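Local coordinates for tudor domain-containing protein 1 (Homo sapiens, PDB 5M9N) that binds arginine-methylated peptides, such as those of Piwi proteins, through Tudor domains and probably acts in piRNA-guided transposon repression during spermatogenesis, at residues I88-W99 against R130-L139. Sequence-based numbering, arbitrary orientation.
Sequences ICCAQFSEDDQW and RLCPIIPKLL
Arg130 closes the turn after strand 88-92 by gripping Gln92 O and Asp97. Its NE (3.2 Å) and NH2 (3.1 Å) both donate to Gln92 O, which lies in the guanidinium plane; the bend at chi3 (78°) swings the group side-on to this carbonyl. NH2 also forms a salt bridge with Asp97 OD1, its modelled length doubtfully short, the carboxylate and guanidinium planes 42° apart. The Gln92 amide reinforces the turn through NE2 to Asp97 O (3.0 Å), and Phe93 contacts the modified peptide side chain. Gln92 N to Arg130 O and the reciprocal Cys90–Cys132 backbone bonds establish antiparallel pairing. Beyond it, a water accepts from Ile134 N and donates to Ile88 O.

Cys132 SG sits above the six-membered ring of Trp99, 4.6 Å from its centroid and 20° off the normal, and also packs on Cys90 CB (3.5 Å). On the other sheet face, Ala91 CB meets Leu131 CD2 at 3.7 Å. Ile88 CG2 touches Leu139 CD2 at 3.9 Å.

This pairing makes strand 131-132 an outermost strand of the five-stranded antiparallel sheet of the SH3-like Tudor core, next to 88-92, itself paired with 99-109. Helix 58-73 covers the Cys90–Cys132 face, joined by the Cys72–Cys132 disulfide; Leu131 packs on strand 112-117.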
ATOM      1  N   ILE A  88      -0.484  -8.148  12.160  1.00 28.93           N
ATOM      2  CA  ILE A  88      -0.726  -8.540  10.752  1.00 28.56           C
ATOM      3  C   ILE A  88      -1.560  -9.803  10.788  1.00 28.47           C
ATOM      4  O   ILE A  88      -1.345 -10.657  11.634  1.00 29.50           O
ATOM      5  CB  ILE A  88       0.588  -8.769  10.005  1.00 28.81           C
ATOM      6  CG1 ILE A  88       1.455  -7.508  10.051  1.00 29.22           C
ATOM      7  CG2 ILE A  88       0.327  -9.073   8.526  1.00 28.49           C
ATOM      8  CD1 ILE A  88       0.866  -6.306   9.330  1.00 28.80           C
ATOM      9  N   CYS A  89      -2.533  -9.914   9.918  1.00 28.06           N
ATOM     10  CA  CYS A  89      -3.304 -11.154   9.777  1.00 28.07           C
ATOM     11  C   CYS A  89      -3.668 -11.314   8.294  1.00 27.21           C
ATOM     12  O   CYS A  89      -3.103 -10.603   7.463  1.00 27.20           O
ATOM     13  CB  CYS A  89      -4.533 -11.100  10.672  1.00 28.43           C
ATOM     14  SG  CYS A  89      -5.728  -9.843  10.261  1.00 29.52           S
ATOM     15  N   CYS A  90      -4.541 -12.260   7.967  1.00 27.15           N
ATOM     16  CA  CYS A  90      -5.158 -12.405   6.635  1.00 27.14           C
ATOM     17  C   CYS A  90      -6.561 -11.823   6.700  1.00 26.59           C
ATOM     18  O   CYS A  90      -7.259 -11.962   7.724  1.00 26.42           O
ATOM     19  CB  CYS A  90      -5.180 -13.862   6.185  1.00 28.03           C
ATOM     20  SG  CYS A  90      -3.624 -14.739   6.359  1.00 29.84           S
ATOM     21  N   ALA A  91      -6.914 -11.071   5.665  1.00 25.47           N
ATOM     22  CA  ALA A  91      -8.205 -10.466   5.470  1.00 25.13           C
ATOM     23  C   ALA A  91      -8.727 -10.815   4.072  1.00 25.62           C
ATOM     24  O   ALA A  91      -7.956 -10.738   3.079  1.00 24.59           O
ATOM     25  CB  ALA A  91      -8.074  -8.986   5.600  1.00 24.76           C
ATOM     26  N   GLN A  92     -10.017 -11.179   3.989  1.00 26.07           N
ATOM     27  CA  GLN A  92     -10.643 -11.498   2.706  1.00 26.79           C
ATOM     28  C   GLN A  92     -11.321 -10.252   2.125  1.00 26.83           C
ATOM     29  O   GLN A  92     -12.317  -9.742   2.665  1.00 26.95           O
ATOM     30  CB  GLN A  92     -11.662 -12.612   2.972  1.00 27.75           C
ATOM     31  CG  GLN A  92     -12.181 -13.320   1.783  1.00 28.41           C
ATOM     32  CD  GLN A  92     -13.109 -14.449   2.164  1.00 29.23           C
ATOM     33  OE1 GLN A  92     -13.542 -14.594   3.329  1.00 30.04           O
ATOM     34  NE2 GLN A  92     -13.467 -15.202   1.206  1.00 30.00           N
ATOM     35  N   PHE A  93     -10.737  -9.726   1.070  1.00 26.71           N
ATOM     36  CA  PHE A  93     -11.144  -8.477   0.434  1.00 27.19           C
ATOM     37  C   PHE A  93     -12.574  -8.556  -0.035  1.00 28.37           C
ATOM     38  O   PHE A  93     -12.983  -9.570  -0.569  1.00 28.46           O
ATOM     39  CB  PHE A  93     -10.153  -8.200  -0.740  1.00 27.39           C
ATOM     40  CG  PHE A  93     -10.354  -6.891  -1.469  1.00 27.51           C
ATOM     41  CD1 PHE A  93     -10.767  -5.732  -0.809  1.00 27.31           C
ATOM     42  CD2 PHE A  93     -10.016  -6.805  -2.813  1.00 27.75           C
ATOM     43  CE1 PHE A  93     -10.907  -4.535  -1.485  1.00 27.54           C
ATOM     44  CE2 PHE A  93     -10.161  -5.619  -3.500  1.00 27.92           C
ATOM     45  CZ  PHE A  93     -10.590  -4.481  -2.846  1.00 28.11           C
ATOM     46  N   SER A  94     -13.367  -7.509   0.221  1.00 28.98           N
ATOM     47  CA  SER A  94     -14.778  -7.594  -0.086  1.00 30.49           C
ATOM     48  C   SER A  94     -15.056  -7.737  -1.593  1.00 31.90           C
ATOM     49  O   SER A  94     -16.029  -8.370  -1.956  1.00 31.24           O
ATOM     50  CB  SER A  94     -15.552  -6.390   0.403  1.00 30.49           C
ATOM     51  OG  SER A  94     -14.952  -5.247  -0.127  1.00 29.92           O
ATOM     52  N   GLU A  95     -14.253  -7.075  -2.409  1.00 33.15           N
ATOM     53  CA  GLU A  95     -14.547  -6.983  -3.864  1.00 35.78           C
ATOM     54  C   GLU A  95     -14.214  -8.241  -4.689  1.00 35.60           C
ATOM     55  O   GLU A  95     -14.765  -8.415  -5.761  1.00 36.55           O
ATOM     56  CB  GLU A  95     -13.800  -5.817  -4.494  1.00 37.47           C
ATOM     57  CG  GLU A  95     -14.233  -4.404  -4.127  1.00 39.62           C
ATOM     58  CD  GLU A  95     -13.403  -3.367  -4.922  1.00 41.92           C
ATOM     59  OE1 GLU A  95     -13.438  -3.386  -6.171  1.00 44.78           O
ATOM     60  OE2 GLU A  95     -12.702  -2.525  -4.324  1.00 43.09           O
ATOM     61  N   ASP A  96     -13.292  -9.086  -4.236  1.00 34.34           N
ATOM     62  CA  ASP A  96     -12.982 -10.327  -4.978  1.00 34.18           C
ATOM     63  C   ASP A  96     -12.964 -11.569  -4.066  1.00 33.71           C
ATOM     64  O   ASP A  96     -12.760 -12.662  -4.540  1.00 32.97           O
ATOM     65  CB  ASP A  96     -11.614 -10.182  -5.715  1.00 33.77           C
ATOM     66  CG  ASP A  96     -10.421 -10.024  -4.756  1.00 32.67           C
ATOM     67  OD1 ASP A  96     -10.640 -10.048  -3.520  1.00 31.29           O
ATOM     68  OD2 ASP A  96      -9.257  -9.869  -5.194  1.00 31.76           O
ATOM     69  N   ASP A  97     -13.086 -11.389  -2.747  1.00 32.61           N
ATOM     70  CA  ASP A  97     -13.098 -12.517  -1.793  1.00 32.59           C
ATOM     71  C   ASP A  97     -11.843 -13.313  -1.732  1.00 32.46           C
ATOM     72  O   ASP A  97     -11.848 -14.423  -1.215  1.00 32.82           O
ATOM     73  CB  ASP A  97     -14.316 -13.438  -2.010  1.00 33.88           C
ATOM     74  CG  ASP A  97     -15.591 -12.756  -1.643  1.00 34.14           C
ATOM     75  OD1 ASP A  97     -15.596 -12.053  -0.601  1.00 33.46           O
ATOM     76  OD2 ASP A  97     -16.599 -12.928  -2.363  1.00 35.03           O
ATOM     77  N   GLN A  98     -10.738 -12.695  -2.160  1.00 31.83           N
ATOM     78  CA  GLN A  98      -9.456 -13.313  -2.087  1.00 31.73           C
ATOM     79  C   GLN A  98      -8.838 -12.820  -0.805  1.00 29.98           C
ATOM     80  O   GLN A  98      -9.244 -11.805  -0.315  1.00 29.01           O
ATOM     81  CB  GLN A  98      -8.634 -12.882  -3.277  1.00 32.97           C
ATOM     82  CG  GLN A  98      -9.280 -13.242  -4.605  1.00 35.20           C
ATOM     83  CD  GLN A  98      -9.736 -14.685  -4.660  1.00 37.68           C
ATOM     84  OE1 GLN A  98     -10.932 -14.967  -4.592  1.00 40.95           O
ATOM     85  NE2 GLN A  98      -8.792 -15.619  -4.712  1.00 38.66           N
ATOM     86  N   TRP A  99      -7.816 -13.541  -0.363  1.00 28.91           N
ATOM     87  CA  TRP A  99      -7.129 -13.340   0.879  1.00 28.09           C
ATOM     88  C   TRP A  99      -5.855 -12.489   0.646  1.00 26.65           C
ATOM     89  O   TRP A  99      -5.105 -12.731  -0.289  1.00 26.10           O
ATOM     90  CB  TRP A  99      -6.775 -14.678   1.473  1.00 28.60           C
ATOM     91  CG  TRP A  99      -8.020 -15.351   2.058  1.00 29.16           C
ATOM     92  CD1 TRP A  99      -8.779 -16.334   1.442  1.00 30.10           C
ATOM     93  CD2 TRP A  99      -8.637 -15.102   3.308  1.00 29.37           C
ATOM     94  NE1 TRP A  99      -9.801 -16.706   2.233  1.00 30.03           N
ATOM     95  CE2 TRP A  99      -9.755 -15.979   3.393  1.00 30.16           C
ATOM     96  CE3 TRP A  99      -8.360 -14.253   4.390  1.00 29.14           C
ATOM     97  CZ2 TRP A  99     -10.585 -16.024   4.499  1.00 30.58           C
ATOM     98  CZ3 TRP A  99      -9.208 -14.274   5.490  1.00 29.62           C
ATOM     99  CH2 TRP A  99     -10.311 -15.179   5.548  1.00 30.24           C
ATOM    100  N   ARG A 130     -14.122 -12.391   8.207  1.00 33.02           N
ATOM    101  CA  ARG A 130     -13.266 -12.231   7.002  1.00 33.36           C
ATOM    102  C   ARG A 130     -11.805 -12.075   7.417  1.00 32.99           C
ATOM    103  O   ARG A 130     -10.949 -11.815   6.568  1.00 32.01           O
ATOM    104  CB  ARG A 130     -13.812 -11.094   6.072  1.00 33.56           C
ATOM    105  CG  ARG A 130     -15.129 -11.543   5.426  1.00 34.76           C
ATOM    106  CD  ARG A 130     -15.978 -10.540   4.645  1.00 35.43           C
ATOM    107  NE  ARG A 130     -15.374 -10.381   3.387  1.00 36.57           N
ATOM    108  CZ  ARG A 130     -15.842 -10.674   2.182  1.00 36.28           C
ATOM    109  NH1 ARG A 130     -17.082 -11.069   1.904  1.00 37.06           N
ATOM    110  NH2 ARG A 130     -15.000 -10.518   1.229  1.00 35.96           N
ATOM    111  N   LEU A 131     -11.486 -12.280   8.707  1.00 32.56           N
ATOM    112  CA  LEU A 131     -10.072 -12.304   9.128  1.00 32.89           C
ATOM    113  C   LEU A 131      -9.691 -13.725   9.543  1.00 34.05           C
ATOM    114  O   LEU A 131     -10.545 -14.411  10.033  1.00 34.11           O
ATOM    115  CB  LEU A 131      -9.775 -11.330  10.237  1.00 33.10           C
ATOM    116  CG  LEU A 131     -10.374  -9.921  10.093  1.00 33.63           C
ATOM    117  CD1 LEU A 131     -10.242  -9.144  11.417  1.00 33.94           C
ATOM    118  CD2 LEU A 131      -9.720  -9.193   8.956  1.00 32.78           C
ATOM    119  N   CYS A 132      -8.409 -14.089   9.368  1.00 34.03           N
ATOM    120  CA  CYS A 132      -7.775 -15.436   9.493  1.00 35.86           C
ATOM    121  C   CYS A 132      -6.472 -15.005  10.245  1.00 33.34           C
ATOM    122  O   CYS A 132      -5.875 -13.964   9.898  1.00 32.34           O
ATOM    123  CB  CYS A 132      -7.609 -16.073   7.945  1.00 38.28           C
ATOM    124  SG  CYS A 132      -6.241 -17.056   7.095  1.00 50.21           S
ATOM    125  N   PRO A 133      -5.982 -15.757  11.257  1.00 32.79           N
ATOM    126  CA  PRO A 133      -4.565 -15.471  11.631  1.00 32.41           C
ATOM    127  C   PRO A 133      -3.541 -15.856  10.541  1.00 32.15           C
ATOM    128  O   PRO A 133      -3.886 -16.600   9.630  1.00 31.06           O
ATOM    129  CB  PRO A 133      -4.335 -16.314  12.870  1.00 33.20           C
ATOM    130  CG  PRO A 133      -5.385 -17.373  12.815  1.00 33.42           C
ATOM    131  CD  PRO A 133      -6.564 -16.846  12.079  1.00 33.26           C
ATOM    132  N   ILE A 134      -2.333 -15.283  10.643  1.00 32.36           N
ATOM    133  CA  ILE A 134      -1.242 -15.493   9.692  1.00 33.13           C
ATOM    134  C   ILE A 134      -0.154 -16.276  10.406  1.00 34.43           C
ATOM    135  O   ILE A 134      -0.093 -16.303  11.644  1.00 34.70           O
ATOM    136  CB  ILE A 134      -0.687 -14.144   9.112  1.00 32.66           C
ATOM    137  CG1 ILE A 134       0.032 -14.363   7.754  1.00 32.56           C
ATOM    138  CG2 ILE A 134       0.188 -13.416  10.130  1.00 32.69           C
ATOM    139  CD1 ILE A 134       0.031 -13.144   6.847  1.00 32.64           C
ATOM    140  N   ILE A 135       0.699 -16.906   9.618  1.00 35.69           N
ATOM    141  CA  ILE A 135       1.916 -17.570  10.126  1.00 37.61           C
ATOM    142  C   ILE A 135       3.176 -16.915   9.567  1.00 37.91           C
ATOM    143  O   ILE A 135       3.101 -16.272   8.527  1.00 37.82           O
ATOM    144  CB  ILE A 135       1.903 -19.057   9.822  1.00 38.72           C
ATOM    145  CG1 ILE A 135       1.689 -19.287   8.333  1.00 38.70           C
ATOM    146  CG2 ILE A 135       0.812 -19.721  10.655  1.00 38.76           C
ATOM    147  CD1 ILE A 135       2.136 -20.659   7.922  1.00 40.62           C
ATOM    148  N   PRO A 136       4.334 -17.083  10.241  1.00 39.65           N
ATOM    149  CA  PRO A 136       5.534 -16.346   9.830  1.00 40.46           C
ATOM    150  C   PRO A 136       6.035 -16.718   8.426  1.00 41.00           C
ATOM    151  O   PRO A 136       6.643 -15.875   7.783  1.00 41.10           O
ATOM    152  CB  PRO A 136       6.580 -16.726  10.895  1.00 41.07           C
ATOM    153  CG  PRO A 136       5.801 -17.328  12.006  1.00 41.35           C
ATOM    154  CD  PRO A 136       4.665 -18.011  11.329  1.00 40.82           C
ATOM    155  N   LYS A 137       5.762 -17.926   7.939  1.00 41.63           N
ATOM    156  CA  LYS A 137       6.105 -18.244   6.541  1.00 42.61           C
ATOM    157  C   LYS A 137       5.486 -17.234   5.578  1.00 40.56           C
ATOM    158  O   LYS A 137       6.118 -16.858   4.625  1.00 40.63           O
ATOM    159  CB  LYS A 137       5.669 -19.654   6.152  1.00 44.57           C
ATOM    160  CG  LYS A 137       6.032 -20.102   4.721  1.00 46.50           C
ATOM    161  CD  LYS A 137       7.387 -20.816   4.639  1.00 49.55           C
ATOM    162  CE  LYS A 137       7.950 -20.915   3.203  1.00 51.00           C
ATOM    163  NZ  LYS A 137       9.185 -21.761   3.090  1.00 52.87           N
ATOM    164  N   LEU A 138       4.269 -16.768   5.841  1.00 38.96           N
ATOM    165  CA  LEU A 138       3.596 -15.891   4.883  1.00 37.15           C
ATOM    166  C   LEU A 138       4.036 -14.426   4.973  1.00 36.01           C
ATOM    167  O   LEU A 138       3.541 -13.611   4.196  1.00 33.87           O
ATOM    168  CB  LEU A 138       2.082 -16.020   5.009  1.00 36.77           C
ATOM    169  CG  LEU A 138       1.534 -17.364   4.534  1.00 37.70           C
ATOM    170  CD1 LEU A 138       0.126 -17.625   5.030  1.00 37.72           C
ATOM    171  CD2 LEU A 138       1.585 -17.412   3.007  1.00 38.18           C
ATOM    172  N   LEU A 139       4.919 -14.109   5.931  1.00 36.27           N
ATOM    173  CA  LEU A 139       5.572 -12.798   6.061  1.00 36.95           C
ATOM    174  C   LEU A 139       6.987 -12.734   5.493  1.00 37.49           C
ATOM    175  O   LEU A 139       7.698 -11.766   5.728  1.00 38.40           O
ATOM    176  CB  LEU A 139       5.604 -12.357   7.553  1.00 37.14           C
ATOM    177  CG  LEU A 139       4.262 -12.203   8.238  1.00 36.66           C
ATOM    178  CD1 LEU A 139       4.442 -11.804   9.703  1.00 38.01           C
ATOM    179  CD2 LEU A 139       3.475 -11.140   7.515  1.00 36.09           C
TER
HETATM  180  O   HOH W   1      -2.507 -12.756  12.705  1.00 37.02           O